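Local coordinates for probable TonB-dependent siderophore receptor PirA (Acinetobacter baumannii, PDB 5FR8), which probably binds iron-chelating siderophores, perhaps ferric enterobactin, at the outer membrane as the first step of TonB-dependent iron uptake, at residues D48-P53 / S694-V699; D593-N598 / I626-I631; F639-Y644 / S679-N684. All blocks are in the same frame, centred on the assembly; numbering follows the deposited sequence.

How the contacts relate
Three contacts sample one part of a TonB-dependent receptor, their centres about 14 Å apart pairwise. Contacts 2 and 3 each pair two antiparallel strands of the barrel wall; contact 1 joins the inner side of that wall to the plug. The two strand pairs are neighbours, joined by a probable backbone hydrogen bond from F627 N to F639 O at 2.7 Å, while V699 N of contact 1 probably bonds I683 O of contact 3 at 3.0 Å. K51 links contact 1 to contact 2, its CD 3.5 Å from D628 OD1. One C8E detergent molecule lies against the aromatic faces of contacts 2 and 3, away from the plug.

Contact 1. Residues D48-P53 / S694-V699; sequences DLEKLP and STRVGV
R696 reaches from a strand of the β-barrel to the C-terminal end of a short helix in the plug, the domain that fills the barrel of TonB-dependent receptors. This arginine supplies most of the strand's share of a small interface, 203 Å² in all. The charged part is loose. E50 OE1 stands 3.8 Å from R696 NH2, a long salt bridge in which carboxylate and guanidinium planes are turned 75° apart. The stronger partner of the same NH2 is D636 on a nearby barrel strand, so the plug carboxylate adds a second, more distant negative group, and the positive charge is probably shared between wall and plug. Close to the backbone, E50 O lies 3.2 Å from R696 NE. Packing accounts for the rest. K51 lies over one face of the guanidinium, its CA 3.7 Å above the plane and toward the rim. K51 CB points away from the strand, and the extended chain ends with NZ 6.1 Å from R696 NH2. On the arginine side, the chain leaves the strand with CG anti to the backbone N, and a bend at chi3 (-69°) turns the guanidinium across the helix end. P53 crosses the arginine chain at about a right angle, placing its CD 3.8 Å from R696 CD.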
loop_
_atom_site.group_PDB
_atom_site.type_symbol
_atom_site.label_atom_id
_atom_site.label_comp_id
_atom_site.label_asym_id
_atom_site.label_seq_id
_atom_site.Cartn_x
_atom_site.Cartn_y
_atom_site.Cartn_z
ATOM N N ASP A 48 10.181 1.332 -19.048
ATOM C CA ASP A 48 10.983 1.093 -17.846
ATOM C C ASP A 48 10.728 -0.338 -17.344
ATOM O O ASP A 48 11.656 -1.132 -17.170
ATOM C CB ASP A 48 10.643 2.114 -16.746
ATOM C CG ASP A 48 10.877 3.563 -17.189
ATOM O OD1 ASP A 48 11.636 3.797 -18.172
ATOM O OD2 ASP A 48 10.300 4.481 -16.553
ATOM N N LEU A 49 9.455 -0.664 -17.144
ATOM C CA LEU A 49 9.058 -1.977 -16.641
ATOM C C LEU A 49 9.627 -3.129 -17.443
ATOM O O LEU A 49 9.886 -4.194 -16.889
ATOM C CB LEU A 49 7.530 -2.097 -16.598
ATOM C CG LEU A 49 6.905 -1.380 -15.397
ATOM C CD1 LEU A 49 5.375 -1.497 -15.408
ATOM C CD2 LEU A 49 7.495 -1.925 -14.100
ATOM N N GLU A 50 9.798 -2.923 -18.746
ATOM C CA GLU A 50 10.314 -3.977 -19.595
ATOM C C GLU A 50 11.825 -4.142 -19.365
ATOM O O GLU A 50 12.349 -5.260 -19.404
ATOM C CB GLU A 50 9.985 -3.694 -21.062
ATOM C CG GLU A 50 10.350 -4.816 -22.035
ATOM C CD GLU A 50 11.574 -4.499 -22.896
ATOM O OE1 GLU A 50 12.316 -3.525 -22.601
ATOM O OE2 GLU A 50 11.789 -5.231 -23.886
ATOM N N LYS A 51 12.516 -3.040 -19.088
ATOM C CA LYS A 51 13.965 -3.076 -18.954
ATOM C C LYS A 51 14.424 -3.652 -17.623
ATOM O O LYS A 51 15.576 -4.054 -17.477
ATOM C CB LYS A 51 14.546 -1.689 -19.158
ATOM C CG LYS A 51 14.863 -1.452 -20.606
ATOM C CD LYS A 51 14.946 0.014 -20.953
ATOM C CE LYS A 51 15.049 0.137 -22.460
ATOM N NZ LYS A 51 15.490 1.493 -22.889
ATOM N N LEU A 52 13.508 -3.722 -16.664
ATOM C CA LEU A 52 13.844 -4.225 -15.339
ATOM C C LEU A 52 12.680 -5.024 -14.750
ATOM O O LEU A 52 12.038 -4.566 -13.791
ATOM C CB LEU A 52 14.217 -3.050 -14.429
ATOM C CG LEU A 52 14.764 -3.368 -13.036
ATOM C CD1 LEU A 52 15.760 -4.519 -13.053
ATOM C CD2 LEU A 52 15.381 -2.100 -12.479
ATOM N N PRO A 53 12.425 -6.224 -15.317
ATOM C CA PRO A 53 11.284 -7.105 -15.033
ATOM C C PRO A 53 10.995 -7.252 -13.559
ATOM O O PRO A 53 11.899 -7.392 -12.760
ATOM C CB PRO A 53 11.729 -8.457 -15.598
ATOM C CG PRO A 53 12.689 -8.123 -16.679
ATOM C CD PRO A 53 13.323 -6.802 -16.330
ATOM N N SER A 694 10.744 -10.387 -28.386
ATOM C CA SER A 694 11.704 -9.804 -27.476
ATOM C C SER A 694 12.125 -10.876 -26.505
ATOM O O SER A 694 11.518 -11.943 -26.452
ATOM C CB SER A 694 11.073 -8.653 -26.705
ATOM O OG SER A 694 11.001 -7.513 -27.531
ATOM N N THR A 695 13.187 -10.594 -25.757
ATOM C CA THR A 695 13.639 -11.459 -24.679
ATOM C C THR A 695 14.651 -10.687 -23.856
ATOM O O THR A 695 15.291 -9.770 -24.359
ATOM C CB THR A 695 14.276 -12.772 -25.182
ATOM O OG1 THR A 695 14.766 -13.512 -24.061
ATOM C CG2 THR A 695 15.422 -12.506 -26.157
ATOM N N ARG A 696 14.770 -11.062 -22.590
ATOM C CA ARG A 696 15.626 -10.363 -21.642
ATOM C C ARG A 696 16.100 -11.341 -20.585
ATOM O O ARG A 696 15.285 -11.926 -19.881
ATOM C CB ARG A 696 14.877 -9.208 -20.967
ATOM C CG ARG A 696 15.764 -8.381 -20.048
ATOM C CD ARG A 696 15.172 -7.027 -19.682
ATOM N NE ARG A 696 15.118 -6.093 -20.814
ATOM C CZ ARG A 696 16.131 -5.329 -21.237
ATOM N NH1 ARG A 696 17.311 -5.361 -20.621
ATOM N NH2 ARG A 696 15.963 -4.519 -22.283
ATOM N N VAL A 697 17.411 -11.526 -20.484
ATOM C CA VAL A 697 17.977 -12.396 -19.472
ATOM C C VAL A 697 18.815 -11.538 -18.536
ATOM O O VAL A 697 19.482 -10.592 -18.975
ATOM C CB VAL A 697 18.833 -13.525 -20.100
ATOM C CG1 VAL A 697 19.310 -14.501 -19.038
ATOM C CG2 VAL A 697 18.035 -14.272 -21.158
ATOM N N GLY A 698 18.785 -11.868 -17.248
ATOM C CA GLY A 698 19.514 -11.096 -16.259
ATOM C C GLY A 698 19.665 -11.789 -14.912
ATOM O O GLY A 698 19.170 -12.900 -14.696
ATOM N N VAL A 699 20.380 -11.129 -14.010
ATOM C CA VAL A 699 20.532 -11.618 -12.655
ATOM C C VAL A 699 20.340 -10.456 -11.663
ATOM O O VAL A 699 20.654 -9.296 -11.970
ATOM C CB VAL A 699 21.895 -12.316 -12.469
ATOM C CG1 VAL A 699 23.048 -11.327 -12.641
ATOM C CG2 VAL A 699 21.963 -13.025 -11.121
#

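Contact 2. Residues D593-N598 / I626-I631. With C8E ((hydroxyethyloxy)tri(ethyloxy)octane), chain C.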
loop_
_atom_site.group_PDB
_atom_site.type_symbol
_atom_site.label_atom_id
_atom_site.label_comp_id
_atom_site.label_asym_id
_atom_site.label_seq_id
_atom_site.Cartn_x
_atom_site.Cartn_y
_atom_site.Cartn_z
ATOM N N ASP A 593 22.218 7.246 -26.566
ATOM C CA ASP A 593 22.291 5.778 -26.431
ATOM C C ASP A 593 22.608 5.352 -25.008
ATOM O O ASP A 593 22.116 4.331 -24.557
ATOM C CB ASP A 593 23.357 5.170 -27.360
ATOM C CG ASP A 593 22.986 5.236 -28.855
ATOM O OD1 ASP A 593 21.811 5.468 -29.211
ATOM O OD2 ASP A 593 23.897 5.027 -29.681
ATOM N N ILE A 594 23.435 6.134 -24.316
ATOM C CA ILE A 594 23.772 5.892 -22.906
ATOM C C ILE A 594 22.942 6.797 -21.981
ATOM O O ILE A 594 22.891 8.010 -22.194
ATOM C CB ILE A 594 25.259 6.244 -22.589
ATOM C CG1 ILE A 594 26.267 5.404 -23.409
ATOM C CG2 ILE A 594 25.504 6.102 -21.096
ATOM C CD1 ILE A 594 26.495 4.000 -22.893
ATOM N N ARG A 595 22.351 6.230 -20.928
ATOM C CA ARG A 595 21.534 7.016 -19.993
ATOM C C ARG A 595 21.591 6.532 -18.550
ATOM O O ARG A 595 21.781 5.339 -18.284
ATOM C CB ARG A 595 20.085 6.985 -20.405
ATOM C CG ARG A 595 19.808 7.567 -21.772
ATOM C CD ARG A 595 18.358 7.314 -22.161
ATOM N NE ARG A 595 17.960 5.912 -22.000
ATOM C CZ ARG A 595 18.352 4.909 -22.791
ATOM N NH1 ARG A 595 19.190 5.122 -23.807
ATOM N NH2 ARG A 595 17.894 3.679 -22.571
ATOM N N TRP A 596 21.393 7.483 -17.635
ATOM C CA TRP A 596 21.475 7.247 -16.195
ATOM C C TRP A 596 20.306 7.922 -15.462
ATOM O O TRP A 596 20.096 9.130 -15.570
ATOM C CB TRP A 596 22.807 7.796 -15.625
ATOM C CG TRP A 596 24.051 6.905 -15.829
ATOM C CD1 TRP A 596 24.349 5.731 -15.174
ATOM C CD2 TRP A 596 25.157 7.153 -16.726
ATOM N NE1 TRP A 596 25.560 5.234 -15.620
ATOM C CE2 TRP A 596 26.074 6.084 -16.571
ATOM C CE3 TRP A 596 25.458 8.173 -17.642
ATOM C CZ2 TRP A 596 27.267 6.006 -17.306
ATOM C CZ3 TRP A 596 26.657 8.094 -18.376
ATOM C CH2 TRP A 596 27.538 7.017 -18.198
ATOM N N THR A 597 19.564 7.144 -14.685
ATOM C CA THR A 597 18.543 7.712 -13.813
ATOM C C THR A 597 18.903 7.354 -12.371
ATOM O O THR A 597 18.938 6.177 -12.014
ATOM C CB THR A 597 17.122 7.189 -14.155
ATOM O OG1 THR A 597 16.853 7.364 -15.548
ATOM C CG2 THR A 597 16.037 7.925 -13.350
ATOM N N ASN A 598 19.203 8.376 -11.566
ATOM C CA ASN A 598 19.544 8.210 -10.145
ATOM C C ASN A 598 18.677 9.072 -9.223
ATOM O O ASN A 598 18.234 10.172 -9.577
ATOM C CB ASN A 598 21.006 8.587 -9.867
ATOM C CG ASN A 598 22.006 7.627 -10.492
ATOM O OD1 ASN A 598 21.625 6.645 -11.140
ATOM N ND2 ASN A 598 23.305 7.915 -10.303
ATOM N N ILE A 626 19.771 3.685 -11.895
ATOM C CA ILE A 626 19.515 2.853 -13.058
ATOM C C ILE A 626 20.353 3.316 -14.284
ATOM O O ILE A 626 20.480 4.516 -14.557
ATOM C CB ILE A 626 18.001 2.785 -13.388
ATOM C CG1 ILE A 626 17.168 2.501 -12.123
ATOM C CG2 ILE A 626 17.753 1.684 -14.404
ATOM C CD1 ILE A 626 16.565 3.719 -11.428
ATOM N N PHE A 627 20.914 2.345 -15.008
ATOM C CA PHE A 627 21.790 2.598 -16.154
ATOM C C PHE A 627 21.289 1.848 -17.390
ATOM O O PHE A 627 20.961 0.655 -17.337
ATOM C CB PHE A 627 23.218 2.178 -15.814
ATOM C CG PHE A 627 24.148 2.053 -16.996
ATOM C CD1 PHE A 627 24.688 3.170 -17.598
ATOM C CD2 PHE A 627 24.541 0.806 -17.454
ATOM C CE1 PHE A 627 25.580 3.049 -18.658
ATOM C CE2 PHE A 627 25.421 0.672 -18.508
ATOM C CZ PHE A 627 25.945 1.797 -19.114
ATOM N N ASP A 628 21.238 2.569 -18.507
ATOM C CA ASP A 628 20.815 1.991 -19.753
ATOM C C ASP A 628 21.781 2.323 -20.872
ATOM O O ASP A 628 22.256 3.453 -20.993
ATOM C CB ASP A 628 19.416 2.482 -20.098
ATOM C CG ASP A 628 18.355 1.516 -19.664
ATOM O OD1 ASP A 628 18.331 0.361 -20.166
ATOM O OD2 ASP A 628 17.546 1.908 -18.805
ATOM N N TYR A 629 22.049 1.313 -21.693
ATOM C CA TYR A 629 22.967 1.421 -22.823
ATOM C C TYR A 629 22.398 0.580 -23.971
ATOM O O TYR A 629 22.299 -0.654 -23.874
ATOM C CB TYR A 629 24.370 0.955 -22.385
ATOM C CG TYR A 629 25.467 1.004 -23.425
ATOM C CD1 TYR A 629 25.337 1.759 -24.588
ATOM C CD2 TYR A 629 26.665 0.327 -23.212
ATOM C CE1 TYR A 629 26.367 1.816 -25.513
ATOM C CE2 TYR A 629 27.701 0.376 -24.128
ATOM C CZ TYR A 629 27.552 1.125 -25.274
ATOM O OH TYR A 629 28.580 1.164 -26.190
ATOM N N ASP A 630 21.973 1.261 -25.032
ATOM C CA ASP A 630 21.522 0.585 -26.246
ATOM C C ASP A 630 22.737 0.354 -27.145
ATOM O O ASP A 630 23.249 1.292 -27.773
ATOM C CB ASP A 630 20.444 1.406 -26.985
ATOM C CG ASP A 630 19.176 1.670 -26.129
ATOM O OD1 ASP A 630 18.621 0.759 -25.479
ATOM O OD2 ASP A 630 18.725 2.820 -26.121
ATOM N N ILE A 631 23.212 -0.887 -27.189
ATOM C CA ILE A 631 24.443 -1.203 -27.911
ATOM C C ILE A 631 24.210 -1.243 -29.420
ATOM O O ILE A 631 25.012 -0.722 -30.190
ATOM C CB ILE A 631 25.034 -2.539 -27.437
ATOM C CG1 ILE A 631 25.420 -2.439 -25.958
ATOM C CG2 ILE A 631 26.233 -2.911 -28.292
ATOM C CD1 ILE A 631 25.888 -3.747 -25.354
HETATM C C1 C8E C . 21.106 14.905 -7.103
HETATM C C2 C8E C . 20.785 13.514 -6.531
HETATM C C3 C8E C . 21.264 12.316 -7.382
HETATM C C4 C8E C . 21.767 11.109 -6.560
HETATM C C5 C8E C . 22.740 10.206 -7.353
HETATM C C6 C8E C . 24.117 10.848 -7.584
HETATM C C7 C8E C . 25.184 9.860 -8.066
HETATM C C8 C8E C . 25.878 10.279 -9.384
HETATM O O9 C8E C . 26.267 9.076 -10.104
HETATM C C10 C8E C . 26.256 9.254 -11.538
HETATM C C11 C8E C . 26.754 7.994 -12.276
HETATM O O12 C8E C . 26.150 6.789 -11.770
HETATM C C13 C8E C . 26.911 5.585 -12.091
HETATM C C14 C8E C . 26.061 4.319 -11.845
HETATM O O15 C8E C . 26.841 3.109 -11.840
HETATM C C16 C8E C . 27.350 2.695 -10.539
HETATM C C17 C8E C . 28.874 2.348 -10.539
HETATM O O18 C8E C . 29.241 1.730 -9.289
HETATM C C19 C8E C . 28.740 0.362 -9.174
HETATM C C20 C8E C . 28.734 -0.235 -7.742
HETATM O O21 C8E C . 28.873 -1.695 -7.686
#
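R595 NH1 is held by two acceptors, D630 OD2 across the strand pair at 3.3 Å and G592 O just ahead of its own strand. The link to D630 is a salt bridge as well as a hydrogen bond, although the nitrogen meets OD2 from above the carboxylate plane, 52° out of it. The R595 chain runs straight through chi2 and then folds at chi3 (-50°), which lays its guanidinium over the neighbouring strand. There it also lies near D628, with NH2 4.1 Å from OD1, beyond a salt bridge; OD1 has its hydrogen bond with N638. Underneath runs an antiparallel ladder of the transmembrane β-barrel. R595 N and D628 O, 2.8 Å apart, form one half of a reciprocal pair, and T597 with I626 forms the next.

On the other face, W596 and F627 lie side by side and point the same way. Their planes are 35° apart, and the centroids of the tryptophan's five-membered ring and the phenylalanine ring are 4.8 Å apart, an oblique pairing. F627 occupies one side of the indole; the detergent chain passes over the opposite one. N598 ND2 adds a weak hydrogen bond to C8E O12 at 3.4 Å. Acid and guanidinium groups on the plug side and aromatic groups beside detergent on the other imply a two-faced wall, consistent with an interior lined by polar groups and an exterior suited to lipid.

Contact 3. Residues F639-Y644 / S679-N684. With C8E ((hydroxyethyloxy)tri(ethyloxy)octane), chain C.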
loop_
_atom_site.group_PDB
_atom_site.type_symbol
_atom_site.label_atom_id
_atom_site.label_comp_id
_atom_site.label_asym_id
_atom_site.label_seq_id
_atom_site.Cartn_x
_atom_site.Cartn_y
_atom_site.Cartn_z
ATOM N N PHE A 639 21.605 -1.806 -16.092
ATOM C CA PHE A 639 22.244 -1.996 -14.775
ATOM C C PHE A 639 21.503 -1.222 -13.703
ATOM O O PHE A 639 21.108 -0.076 -13.935
ATOM C CB PHE A 639 23.698 -1.499 -14.809
ATOM C CG PHE A 639 24.463 -1.685 -13.516
ATOM C CD1 PHE A 639 24.933 -2.937 -13.144
ATOM C CD2 PHE A 639 24.749 -0.600 -12.699
ATOM C CE1 PHE A 639 25.661 -3.111 -11.975
ATOM C CE2 PHE A 639 25.478 -0.764 -11.534
ATOM C CZ PHE A 639 25.933 -2.024 -11.169
ATOM N N VAL A 640 21.330 -1.841 -12.533
ATOM C CA VAL A 640 20.579 -1.236 -11.416
ATOM C C VAL A 640 21.391 -1.417 -10.142
ATOM O O VAL A 640 22.057 -2.446 -9.947
ATOM C CB VAL A 640 19.138 -1.853 -11.265
ATOM C CG1 VAL A 640 19.221 -3.314 -10.845
ATOM C CG2 VAL A 640 18.261 -1.064 -10.282
ATOM N N PHE A 641 21.345 -0.413 -9.275
ATOM C CA PHE A 641 22.100 -0.452 -8.012
ATOM C C PHE A 641 21.328 0.347 -6.989
ATOM O O PHE A 641 20.791 1.420 -7.273
ATOM C CB PHE A 641 23.498 0.134 -8.190
ATOM C CG PHE A 641 24.331 0.172 -6.935
ATOM C CD1 PHE A 641 25.012 -0.964 -6.489
ATOM C CD2 PHE A 641 24.513 1.367 -6.234
ATOM C CE1 PHE A 641 25.814 -0.919 -5.354
ATOM C CE2 PHE A 641 25.319 1.416 -5.098
ATOM C CZ PHE A 641 25.968 0.272 -4.659
ATOM N N THR A 642 21.257 -0.199 -5.799
ATOM C CA THR A 642 20.505 0.420 -4.755
ATOM C C THR A 642 21.319 0.301 -3.492
ATOM O O THR A 642 21.944 -0.722 -3.253
ATOM C CB THR A 642 19.156 -0.275 -4.581
ATOM O OG1 THR A 642 18.340 0.021 -5.714
ATOM C CG2 THR A 642 18.466 0.210 -3.334
ATOM N N GLN A 643 21.277 1.348 -2.685
ATOM C CA GLN A 643 22.082 1.428 -1.495
ATOM C C GLN A 643 21.181 1.913 -0.363
ATOM O O GLN A 643 20.452 2.913 -0.505
ATOM C CB GLN A 643 23.254 2.368 -1.763
ATOM C CG GLN A 643 24.075 2.793 -0.559
ATOM C CD GLN A 643 25.241 3.689 -0.957
ATOM O OE1 GLN A 643 25.358 4.080 -2.120
ATOM N NE2 GLN A 643 26.097 4.032 0.005
ATOM N N TYR A 644 21.203 1.165 0.736
ATOM C CA TYR A 644 20.355 1.448 1.877
ATOM C C TYR A 644 21.230 1.784 3.056
ATOM O O TYR A 644 22.082 0.990 3.430
ATOM C CB TYR A 644 19.546 0.207 2.285
ATOM C CG TYR A 644 18.673 -0.414 1.237
ATOM C CD1 TYR A 644 17.553 0.267 0.721
ATOM C CD2 TYR A 644 18.939 -1.690 0.783
ATOM C CE1 TYR A 644 16.747 -0.305 -0.261
ATOM C CE2 TYR A 644 18.138 -2.287 -0.185
ATOM C CZ TYR A 644 17.049 -1.589 -0.700
ATOM O OH TYR A 644 16.278 -2.183 -1.634
ATOM N N SER A 679 23.929 -2.913 0.124
ATOM C CA SER A 679 23.631 -2.612 -1.267
ATOM C C SER A 679 23.375 -3.882 -2.072
ATOM O O SER A 679 23.868 -4.949 -1.727
ATOM C CB SER A 679 24.792 -1.837 -1.902
ATOM O OG SER A 679 25.805 -2.716 -2.397
ATOM N N THR A 680 22.597 -3.752 -3.139
ATOM C CA THR A 680 22.400 -4.831 -4.091
ATOM C C THR A 680 22.479 -4.261 -5.503
ATOM O O THR A 680 22.283 -3.061 -5.706
ATOM C CB THR A 680 21.016 -5.513 -3.942
ATOM O OG1 THR A 680 19.995 -4.614 -4.373
ATOM C CG2 THR A 680 20.761 -5.950 -2.503
ATOM N N ALA A 681 22.759 -5.128 -6.473
ATOM C CA ALA A 681 22.846 -4.708 -7.859
ATOM C C ALA A 681 22.242 -5.747 -8.800
ATOM O O ALA A 681 22.040 -6.901 -8.400
ATOM C CB ALA A 681 24.289 -4.468 -8.209
ATOM N N GLY A 682 21.964 -5.348 -10.046
ATOM C CA GLY A 682 21.545 -6.307 -11.077
ATOM C C GLY A 682 21.952 -5.896 -12.479
ATOM O O GLY A 682 22.126 -4.712 -12.744
ATOM N N ILE A 683 22.113 -6.874 -13.374
ATOM C CA ILE A 683 22.286 -6.600 -14.812
ATOM C C ILE A 683 21.304 -7.376 -15.673
ATOM O O ILE A 683 20.776 -8.409 -15.267
ATOM C CB ILE A 683 23.690 -6.955 -15.342
ATOM C CG1 ILE A 683 24.064 -8.397 -14.992
ATOM C CG2 ILE A 683 24.735 -5.968 -14.829
ATOM C CD1 ILE A 683 25.245 -8.912 -15.795
ATOM N N ASN A 684 21.056 -6.836 -16.861
ATOM C CA ASN A 684 20.322 -7.518 -17.912
ATOM C C ASN A 684 21.137 -7.432 -19.154
ATOM O O ASN A 684 21.868 -6.462 -19.347
ATOM C CB ASN A 684 19.033 -6.781 -18.267
ATOM C CG ASN A 684 18.070 -6.702 -17.124
ATOM O OD1 ASN A 684 17.835 -7.675 -16.436
ATOM N ND2 ASN A 684 17.492 -5.544 -16.930
HETATM C C1 C8E C . 21.106 14.905 -7.103
HETATM C C2 C8E C . 20.785 13.514 -6.531
HETATM C C3 C8E C . 21.264 12.316 -7.382
HETATM C C4 C8E C . 21.767 11.109 -6.560
HETATM C C5 C8E C . 22.740 10.206 -7.353
HETATM C C6 C8E C . 24.117 10.848 -7.584
HETATM C C7 C8E C . 25.184 9.860 -8.066
HETATM C C8 C8E C . 25.878 10.279 -9.384
HETATM O O9 C8E C . 26.267 9.076 -10.104
HETATM C C10 C8E C . 26.256 9.254 -11.538
HETATM C C11 C8E C . 26.754 7.994 -12.276
HETATM O O12 C8E C . 26.150 6.789 -11.770
HETATM C C13 C8E C . 26.911 5.585 -12.091
HETATM C C14 C8E C . 26.061 4.319 -11.845
HETATM O O15 C8E C . 26.841 3.109 -11.840
HETATM C C16 C8E C . 27.350 2.695 -10.539
HETATM C C17 C8E C . 28.874 2.348 -10.539
HETATM O O18 C8E C . 29.241 1.730 -9.289
HETATM C C19 C8E C . 28.740 0.362 -9.174
HETATM C C20 C8E C . 28.734 -0.235 -7.742
HETATM O O21 C8E C . 28.873 -1.695 -7.686
#
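F639 and F641 both lean over the partner strand, and each presents a ring edge to a small aliphatic group there. At F639 the edge is met in plane by I683 CG2, 3.5 Å from CD1, with the two side chains slanting across each other. At F641 the in-plane neighbour is A681 CB, 4.0 Å from CD1; the ring runs on past this methyl, bringing CE1 to 3.5 Å from S679 OG. Each phenylalanine has CG opposite its backbone N (chi1 -178° and 178°), which places CG beside the residue's own carbonyl carbon, and the ring end comes close to the second strand. One face of F641 is covered by the detergent, whose C20 sits 3.8 Å above the plane toward the rim; F639 meets the same molecule at an angle. This aromatic layer belongs to the outer side of the β-barrel, as expected for a transmembrane strand pair. The backbones run antiparallel at 173° and are joined by two reciprocal pairs of hydrogen bonds, V640 with G682 (V640 N to G682 O, 3.0 Å) and T642 with T680. Toward the plug, V640 packs against the G682 backbone, its CG1 3.5 Å from G682 N, while its CG2 packs against L52 of the plug. T642 points the same way but turns its hydroxyl to N624 on the preceding barrel strand, and N684, farther along, packs beside R696.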